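Local coordinates for putative HopJ type III effector protein (Vibrio parahaemolyticus, PDB 2QM2) that is of unknown biochemical function but belongs to the HopJ family, named for type III effectors, proteins that bacteria deliver into host cells, at residues G9-L14 against I37-D42; T32-I37 against S63-A68; T44-T49 against F117-L122. All blocks are in the same frame, centred on the assembly; numbering follows the deposited sequence. Where two conformers were deposited one is given.

Contact 1. Residues G9-L14 against I37-D42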
loop_
_atom_site.group_PDB
_atom_site.type_symbol
_atom_site.label_atom_id
_atom_site.label_comp_id
_atom_site.label_asym_id
_atom_site.label_seq_id
_atom_site.Cartn_x
_atom_site.Cartn_y
_atom_site.Cartn_z
ATOM N N GLY A 9 29.619 4.821 -4.400
ATOM C CA GLY A 9 28.800 5.481 -5.419
ATOM C C GLY A 9 27.893 4.562 -6.221
ATOM O O GLY A 9 27.455 4.911 -7.309
HETATM N N MSE A 10 27.597 3.382 -5.684
HETATM C CA MSE A 10 26.681 2.478 -6.364
HETATM C C MSE A 10 25.335 2.308 -5.664
HETATM O O MSE A 10 25.208 1.587 -4.677
HETATM C CB MSE A 10 27.341 1.143 -6.727
HETATM C CG MSE A 10 28.364 0.611 -5.760
HETATM SE SE MSE A 10 29.712 -0.398 -6.742
HETATM C CE MSE A 10 28.559 -1.667 -7.693
ATOM N N LYS A 11 24.332 2.979 -6.205
ATOM C CA LYS A 11 22.983 2.843 -5.731
ATOM C C LYS A 11 22.190 1.991 -6.721
ATOM O O LYS A 11 22.277 2.179 -7.932
ATOM C CB LYS A 11 22.373 4.221 -5.574
ATOM C CG LYS A 11 21.002 4.317 -4.939
ATOM C CD LYS A 11 20.742 5.793 -4.574
ATOM C CE LYS A 11 19.295 6.164 -4.666
ATOM N NZ LYS A 11 18.669 5.477 -5.827
HETATM N N MSE A 12 21.454 1.030 -6.166
HETATM C CA MSE A 12 20.458 0.254 -6.888
HETATM C C MSE A 12 19.365 1.191 -7.419
HETATM O O MSE A 12 18.809 2.015 -6.681
HETATM C CB MSE A 12 19.814 -0.779 -5.960
HETATM C CG MSE A 12 20.741 -1.786 -5.375
HETATM SE SE MSE A 12 20.706 -3.477 -6.342
HETATM C CE MSE A 12 19.307 -4.365 -5.418
ATOM N N GLU A 13 19.063 1.039 -8.698
ATOM C CA GLU A 13 18.078 1.850 -9.387
ATOM C C GLU A 13 16.727 1.169 -9.272
ATOM O O GLU A 13 16.614 -0.000 -9.632
ATOM C CB GLU A 13 18.499 1.942 -10.854
ATOM C CG GLU A 13 17.982 3.127 -11.591
ATOM C CD GLU A 13 16.679 2.826 -12.284
ATOM O OE1 GLU A 13 15.667 3.423 -11.862
ATOM O OE2 GLU A 13 16.651 1.995 -13.230
ATOM N N LEU A 14 15.697 1.878 -8.792
ATOM C CA LEU A 14 14.445 1.199 -8.434
ATOM C C LEU A 14 13.779 0.588 -9.692
ATOM O O LEU A 14 13.367 -0.582 -9.695
ATOM C CB LEU A 14 13.504 2.149 -7.666
ATOM C CG LEU A 14 12.054 1.808 -7.240
ATOM C CD1 LEU A 14 11.920 0.505 -6.481
ATOM C CD2 LEU A 14 11.438 2.943 -6.451
ATOM N N ILE A 37 15.711 -1.685 -1.552
ATOM C CA ILE A 37 14.797 -1.019 -0.708
ATOM C C ILE A 37 15.612 -0.097 0.197
ATOM O O ILE A 37 15.183 0.994 0.491
ATOM C CB ILE A 37 13.985 -2.030 0.216
ATOM C CG1 ILE A 37 12.857 -2.721 -0.568
ATOM C CG2 ILE A 37 13.504 -1.302 1.510
ATOM C CD1 ILE A 37 12.309 -4.036 0.085
ATOM N N GLU A 38 16.747 -0.579 0.684
ATOM C CA GLU A 38 17.590 0.206 1.591
ATOM C C GLU A 38 18.204 1.437 0.867
ATOM O O GLU A 38 18.268 2.524 1.442
ATOM C CB GLU A 38 18.664 -0.694 2.233
ATOM C CG GLU A 38 18.997 -0.283 3.672
ATOM C CD GLU A 38 20.043 0.800 3.732
ATOM O OE1 GLU A 38 19.963 1.672 4.642
ATOM O OE2 GLU A 38 20.953 0.779 2.862
ATOM N N ASP A 39 18.590 1.264 -0.403
ATOM C CA ASP A 39 19.081 2.369 -1.270
ATOM C C ASP A 39 17.998 3.382 -1.698
ATOM O O ASP A 39 18.317 4.478 -2.136
ATOM C CB ASP A 39 19.621 1.815 -2.589
ATOM C CG ASP A 39 20.956 1.138 -2.470
ATOM O OD1 ASP A 39 21.710 1.370 -1.479
ATOM O OD2 ASP A 39 21.268 0.381 -3.420
ATOM N N ASN A 40 16.729 3.008 -1.616
ATOM C CA ASN A 40 15.693 3.830 -2.246
ATOM C C ASN A 40 14.613 4.338 -1.298
ATOM O O ASN A 40 13.735 5.117 -1.698
ATOM C CB ASN A 40 15.065 3.094 -3.443
ATOM C CG ASN A 40 16.030 2.970 -4.619
ATOM O OD1 ASN A 40 16.251 3.921 -5.381
ATOM N ND2 ASN A 40 16.602 1.797 -4.771
ATOM N N TYR A 41 14.689 3.913 -0.041
ATOM C CA TYR A 41 13.669 4.276 0.933
ATOM C C TYR A 41 14.236 4.497 2.323
ATOM O O TYR A 41 15.256 3.894 2.704
ATOM C CB TYR A 41 12.687 3.150 1.043
ATOM C CG TYR A 41 11.960 2.821 -0.218
ATOM C CD1 TYR A 41 12.359 1.763 -1.006
ATOM C CD2 TYR A 41 10.856 3.583 -0.638
ATOM C CE1 TYR A 41 11.694 1.454 -2.168
ATOM C CE2 TYR A 41 10.194 3.290 -1.800
ATOM C CZ TYR A 41 10.605 2.215 -2.558
ATOM O OH TYR A 41 9.941 1.894 -3.719
ATOM N N ASP A 42 13.552 5.319 3.107
ATOM C CA ASP A 42 13.802 5.373 4.548
ATOM C C ASP A 42 12.868 4.422 5.280
ATOM O O ASP A 42 11.663 4.490 5.114
ATOM C CB ASP A 42 13.658 6.802 5.102
ATOM C CG ASP A 42 14.712 7.728 4.565
ATOM O OD1 ASP A 42 15.889 7.331 4.609
ATOM O OD2 ASP A 42 14.361 8.833 4.094
HETATM O O HOH W 1 23.767 -0.510 -3.499
HETATM O O HOH W 2 16.301 4.607 -7.817
#
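K11 and D39 bring the two backbones closest, with CA atoms 5.9 Å apart, where the extended segment 9-14 runs past helix 30-40 as it leads into strand 41-43 in this HopJ-family protein. L14 already belongs to helix 14-23, so the contact joins the lead-in of one helix to the next helix. Two short polar side chains, D39 and N40, satisfy both backbone polar groups of M12. The M12 N-H bonds to D39 OD2 (2.8 Å, nearly straight at 162°), meeting the oxygen from above the carboxylate plane. Water 1 ties the same OD2 to M10 O. N40 ND2 donates to M12 O at 2.9 Å, with that oxygen close to the amide plane, and is also bonded to V36 O of its own helix. K11 is long enough to run past D39 in the opposite direction, CG beside CB, and bend at its far end so that NZ meets N40 OD1 from above the carbonyl plane, 2.9 Å away. Water 2 links OD1 to L14 N. L14 reaches the phenol end of Y41, whose hydroxyl is hydrogen-bonded to N73 ND2; L14 CD2 packs 3.3 Å from Y41 OH.

Contact 2. Residues T32-I37 against S63-A68; sequences TTMAVI and SCKIFA
The terminal methyl of M34 crosses the end of I66 at about a right angle, CE of the selenomethionine lying 3.8 Å from I66 CD1 where helices 30-40 and 61-72 pack. The M34 CB points off to one side of the partner helix, and the folded chain corrects this: chi2 of -43° and a bend at chi3 swing the selenium and the terminal methyl inward. A flexible, unbranched chain suits the place, since it can turn back over its neighbours. Its selenium rests 4.0 Å from K65 CD, so the aliphatic part of the lysine serves as an apolar surface while the ammonium end leads away from helix 30-40. K65 forms a cation-pi interaction with F43.

I37, one turn further along, is nearly extended at chi2 (161°) and sends CD1 over the backbone of the other helix, 3.9 Å from K65 O and 4.0 Å from K65 CB. T33 offers its methyl, short enough for the close approach to I66. With CG2 anti to its backbone N, that methyl crosses I66 CG1 at about a right angle, 3.8 Å away, and OG1 turns instead to C83 O. I66 thus takes T33 on CG1 and M34 on both CG1 and CD1.

No hydrogen bond joins the segments; the contact is made by packing, with local axes 10.5 Å apart and inclined at 69°. L14 and F17 of helix 14-23 pack on V36, and F17 also on T32 and T33, while C64 and F67 of helix 61-72 pack against F48 of strand 48-50 and F117 of strand 115-117.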
loop_
_atom_site.group_PDB
_atom_site.type_symbol
_atom_site.label_atom_id
_atom_site.label_comp_id
_atom_site.label_asym_id
_atom_site.label_seq_id
_atom_site.Cartn_x
_atom_site.Cartn_y
_atom_site.Cartn_z
ATOM N N THR A 32 19.021 -8.833 -2.973
ATOM C CA THR A 32 18.820 -7.878 -4.064
ATOM C C THR A 32 17.632 -6.978 -3.707
ATOM O O THR A 32 17.719 -5.751 -3.787
ATOM C CB THR A 32 18.638 -8.633 -5.427
ATOM O OG1 THR A 32 19.906 -9.155 -5.835
ATOM C CG2 THR A 32 18.143 -7.739 -6.520
ATOM N N THR A 33 16.549 -7.589 -3.254
ATOM C CA THR A 33 15.433 -6.829 -2.744
ATOM C C THR A 33 15.896 -5.947 -1.566
ATOM O O THR A 33 15.649 -4.740 -1.562
ATOM C CB THR A 33 14.274 -7.732 -2.333
ATOM O OG1 THR A 33 13.942 -8.628 -3.412
ATOM C CG2 THR A 33 13.071 -6.895 -2.042
HETATM N N MSE A 34 16.583 -6.533 -0.581
HETATM C CA MSE A 34 17.017 -5.750 0.586
HETATM C C MSE A 34 17.803 -4.559 0.092
HETATM O O MSE A 34 17.526 -3.441 0.498
HETATM C CB MSE A 34 17.816 -6.569 1.588
HETATM C CG MSE A 34 17.011 -7.510 2.457
HETATM SE SE MSE A 34 15.343 -6.799 3.168
HETATM C CE MSE A 34 14.244 -7.417 1.695
ATOM N N ALA A 35 18.722 -4.779 -0.851
ATOM C CA ALA A 35 19.502 -3.663 -1.395
ATOM C C ALA A 35 18.709 -2.546 -2.037
ATOM O O ALA A 35 18.951 -1.368 -1.729
ATOM C CB ALA A 35 20.626 -4.136 -2.337
ATOM N N VAL A 36 17.786 -2.892 -2.937
ATOM C CA VAL A 36 16.976 -1.900 -3.593
ATOM C C VAL A 36 16.251 -1.055 -2.584
ATOM O O VAL A 36 16.134 0.123 -2.765
ATOM C CB VAL A 36 15.886 -2.495 -4.544
ATOM C CG1 VAL A 36 15.263 -1.389 -5.378
ATOM C CG2 VAL A 36 16.509 -3.430 -5.470
ATOM N N ILE A 37 15.711 -1.685 -1.552
ATOM C CA ILE A 37 14.797 -1.019 -0.708
ATOM C C ILE A 37 15.612 -0.097 0.197
ATOM O O ILE A 37 15.183 0.994 0.491
ATOM C CB ILE A 37 13.985 -2.030 0.216
ATOM C CG1 ILE A 37 12.857 -2.721 -0.568
ATOM C CG2 ILE A 37 13.504 -1.302 1.510
ATOM C CD1 ILE A 37 12.309 -4.036 0.085
ATOM N N SER A 63 10.108 -8.950 6.018
ATOM C CA SER A 63 8.752 -9.088 5.525
ATOM C C SER A 63 8.140 -7.731 5.477
ATOM O O SER A 63 7.525 -7.343 4.467
ATOM C CB SER A 63 7.964 -10.015 6.465
ATOM O OG SER A 63 8.488 -11.344 6.368
ATOM N N CYS A 64 8.401 -6.973 6.557
ATOM C CA CYS A 64 7.848 -5.650 6.696
ATOM C C CYS A 64 8.252 -4.849 5.469
ATOM O O CYS A 64 7.391 -4.302 4.704
ATOM C CB CYS A 64 8.328 -4.964 7.980
ATOM S SG CYS A 64 7.486 -3.431 8.220
ATOM N N LYS A 65 9.550 -4.818 5.224
ATOM C CA LYS A 65 10.028 -4.050 4.069
ATOM C C LYS A 65 9.404 -4.571 2.746
ATOM O O LYS A 65 8.889 -3.764 1.994
ATOM C CB LYS A 65 11.513 -4.111 4.034
ATOM C CG LYS A 65 12.196 -3.328 5.149
ATOM C CD LYS A 65 13.624 -3.838 5.286
ATOM C CE LYS A 65 14.207 -3.447 6.636
ATOM N NZ LYS A 65 15.237 -2.417 6.573
ATOM N N ILE A 66 9.394 -5.890 2.476
ATOM C CA ILE A 66 8.811 -6.349 1.178
ATOM C C ILE A 66 7.361 -5.977 0.974
ATOM O O ILE A 66 7.030 -5.414 -0.035
ATOM C CB ILE A 66 9.046 -7.824 0.887
ATOM C CG1 ILE A 66 10.547 -8.012 0.591
ATOM C CG2 ILE A 66 8.174 -8.307 -0.395
ATOM C CD1 ILE A 66 11.105 -9.356 0.997
ATOM N N PHE A 67 6.486 -6.274 1.949
ATOM C CA PHE A 67 5.126 -5.859 1.802
ATOM C C PHE A 67 4.959 -4.367 1.595
ATOM O O PHE A 67 4.196 -3.988 0.728
ATOM C CB PHE A 67 4.261 -6.355 2.966
ATOM C CG PHE A 67 4.281 -7.833 3.117
ATOM C CD1 PHE A 67 4.655 -8.417 4.313
ATOM C CD2 PHE A 67 3.946 -8.657 2.032
ATOM C CE1 PHE A 67 4.690 -9.831 4.440
ATOM C CE2 PHE A 67 3.969 -10.046 2.146
ATOM C CZ PHE A 67 4.326 -10.633 3.374
ATOM N N ALA A 68 5.618 -3.519 2.390
ATOM C CA ALA A 68 5.476 -2.084 2.189
ATOM C C ALA A 68 6.010 -1.699 0.798
ATOM O O ALA A 68 5.436 -0.861 0.104
ATOM C CB ALA A 68 6.233 -1.287 3.295
#

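Contact 3. Residues T44-T49 against F117-L122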
loop_
_atom_site.group_PDB
_atom_site.type_symbol
_atom_site.label_atom_id
_atom_site.label_comp_id
_atom_site.label_asym_id
_atom_site.label_seq_id
_atom_site.Cartn_x
_atom_site.Cartn_y
_atom_site.Cartn_z
ATOM N N THR A 44 11.074 2.692 8.523
ATOM C CA THR A 44 10.611 3.055 9.823
ATOM C C THR A 44 9.855 1.850 10.361
ATOM O O THR A 44 8.830 1.487 9.813
ATOM C CB THR A 44 9.785 4.389 9.736
ATOM O OG1 THR A 44 9.373 4.789 11.035
ATOM C CG2 THR A 44 8.559 4.229 8.866
ATOM N N PRO A 45 10.404 1.173 11.396
ATOM C CA PRO A 45 9.750 -0.024 11.962
ATOM C C PRO A 45 8.250 0.167 12.218
ATOM O O PRO A 45 7.855 1.082 12.931
ATOM C CB PRO A 45 10.492 -0.236 13.285
ATOM C CG PRO A 45 11.865 0.287 12.993
ATOM C CD PRO A 45 11.666 1.482 12.103
ATOM N N ALA A 46 7.438 -0.719 11.656
ATOM C CA ALA A 46 5.984 -0.630 11.790
ATOM C C ALA A 46 5.379 -1.983 12.174
ATOM O O ALA A 46 5.829 -3.003 11.700
ATOM C CB ALA A 46 5.367 -0.110 10.473
ATOM N N ALA A 47 4.389 -1.997 13.064
ATOM C CA ALA A 47 3.628 -3.194 13.316
ATOM C C ALA A 47 2.672 -3.434 12.151
ATOM O O ALA A 47 2.140 -2.506 11.561
ATOM C CB ALA A 47 2.848 -3.104 14.665
ATOM N N PHE A 48 2.446 -4.681 11.809
ATOM C CA PHE A 48 1.478 -4.970 10.751
ATOM C C PHE A 48 0.924 -6.339 10.948
ATOM O O PHE A 48 1.577 -7.199 11.527
ATOM C CB PHE A 48 2.096 -4.833 9.376
ATOM C CG PHE A 48 3.170 -5.837 9.069
ATOM C CD1 PHE A 48 4.446 -5.722 9.636
ATOM C CD2 PHE A 48 2.935 -6.853 8.137
ATOM C CE1 PHE A 48 5.465 -6.644 9.291
ATOM C CE2 PHE A 48 3.947 -7.786 7.818
ATOM C CZ PHE A 48 5.190 -7.684 8.397
ATOM N N THR A 49 -0.311 -6.548 10.520
ATOM C CA THR A 49 -0.858 -7.891 10.560
ATOM C C THR A 49 -0.855 -8.422 9.138
ATOM O O THR A 49 -0.835 -7.658 8.181
ATOM C CB THR A 49 -2.251 -8.027 11.315
ATOM O OG1 THR A 49 -3.338 -8.141 10.393
ATOM C CG2 THR A 49 -2.498 -6.880 12.227
ATOM N N PHE A 117 -1.229 -2.350 7.959
ATOM C CA PHE A 117 -0.098 -1.693 8.625
ATOM C C PHE A 117 -0.624 -0.727 9.655
ATOM O O PHE A 117 -1.613 0.013 9.409
ATOM C CB PHE A 117 0.767 -0.925 7.578
ATOM C CG PHE A 117 1.806 -1.795 6.909
ATOM C CD1 PHE A 117 1.473 -2.571 5.827
ATOM C CD2 PHE A 117 3.083 -1.894 7.429
ATOM C CE1 PHE A 117 2.416 -3.421 5.250
ATOM C CE2 PHE A 117 4.017 -2.734 6.890
ATOM C CZ PHE A 117 3.685 -3.485 5.757
ATOM N N GLU A 118 0.070 -0.657 10.773
ATOM C CA GLU A 118 -0.239 0.369 11.796
ATOM C C GLU A 118 0.227 1.738 11.368
ATOM O O GLU A 118 -0.386 2.756 11.680
ATOM C CB GLU A 118 0.464 0.056 13.110
ATOM C CG GLU A 118 0.030 -1.175 13.819
ATOM C CD GLU A 118 -1.419 -1.198 14.177
ATOM O OE1 GLU A 118 -2.216 -1.798 13.390
ATOM O OE2 GLU A 118 -1.761 -0.645 15.251
ATOM N N THR A 119 1.383 1.740 10.717
ATOM C CA THR A 119 2.036 2.948 10.302
ATOM C C THR A 119 2.871 2.655 9.063
ATOM O O THR A 119 3.116 1.498 8.704
ATOM C CB THR A 119 2.917 3.560 11.460
ATOM O OG1 THR A 119 3.466 4.826 11.033
ATOM C CG2 THR A 119 4.031 2.646 11.832
ATOM N N SER A 120 3.231 3.706 8.355
ATOM C CA SER A 120 4.010 3.560 7.153
ATOM C C SER A 120 5.376 2.937 7.484
ATOM O O SER A 120 6.078 3.422 8.401
ATOM C CB SER A 120 4.170 4.914 6.502
ATOM O OG SER A 120 5.160 4.827 5.490
ATOM N N ALA A 121 5.741 1.854 6.792
ATOM C CA ALA A 121 7.075 1.288 7.046
ATOM C C ALA A 121 8.172 1.912 6.174
ATOM O O ALA A 121 9.341 2.014 6.586
ATOM C CB ALA A 121 7.085 -0.210 6.921
ATOM N N LEU A 122 7.785 2.330 4.980
ATOM C CA LEU A 122 8.704 2.883 4.037
ATOM C C LEU A 122 8.249 4.230 3.489
ATOM O O LEU A 122 7.052 4.569 3.472
ATOM C CB LEU A 122 8.935 1.928 2.859
ATOM C CG LEU A 122 9.577 0.563 3.077
ATOM C CD1 LEU A 122 9.493 -0.305 1.717
ATOM C CD2 LEU A 122 10.939 0.644 3.638
#
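F48 and F117 lay their rings almost parallel, 12° between planes, but displaced so far that little of one ring covers the other, with centroids 5.0 Å from each other. One face of the F117 ring takes F48 CB, a CH-pi contact 3.8 Å from the centroid, and F117 CZ in turn lies over a face of the F48 ring. A46 CB meets the rim of the F117 ring, and A46 O lies at the edge of the F48 ring, in its plane. The side chains run side by side in the same direction; F48 has CG placed between its backbone N and carbonyl carbon (chi1 66°), which sets its ring beside that of F117. Both rings pack on C64 and F67 of helix 61-72.

The backbones are antiparallel: F48 and F117 are a non-hydrogen-bonded pair between strands 48-50 and 115-117, and next to it E118 N bonds A47 O at 2.9 Å. Beyond that bond the chains form no regular strand pair, and small residues let them stay close. A46 CB packs tightly against T119 CG2 (3.4 Å) and rests on A121 CB, while A47 CB meets E118 CG. Further on, T44 N bonds A121 O at 2.7 Å. Segment 117-122 also faces the second subunit: F117 and E118 make backbone hydrogen bonds to it, and S120 packs on S120 of that neighbouring chain. A glycerol molecule, probably from the crystallisation liquor, accepts a hydrogen bond from A121 N.

Contact 2 is the core of the set, about 5 Å between its centre and that of the chain, and is made by packing, without a hydrogen bond between its segments; contact 1 is at the surface and rests on hydrogen bonds and waters. Both use helix 30-40; I37 lies in both ranges but does its packing in contact 2, and M12 and L14 of contact 1 pack on V36. Contact 3, partly buried, mixes the two chemistries: backbone bonds along its chains, aromatic and small apolar side chains between them. It meets contact 2 across helix 61-72, with C64 against A121 and F48, and contact 1 where L122 packs on Y41. Among the three, contact 3 alone is touched by the second subunit.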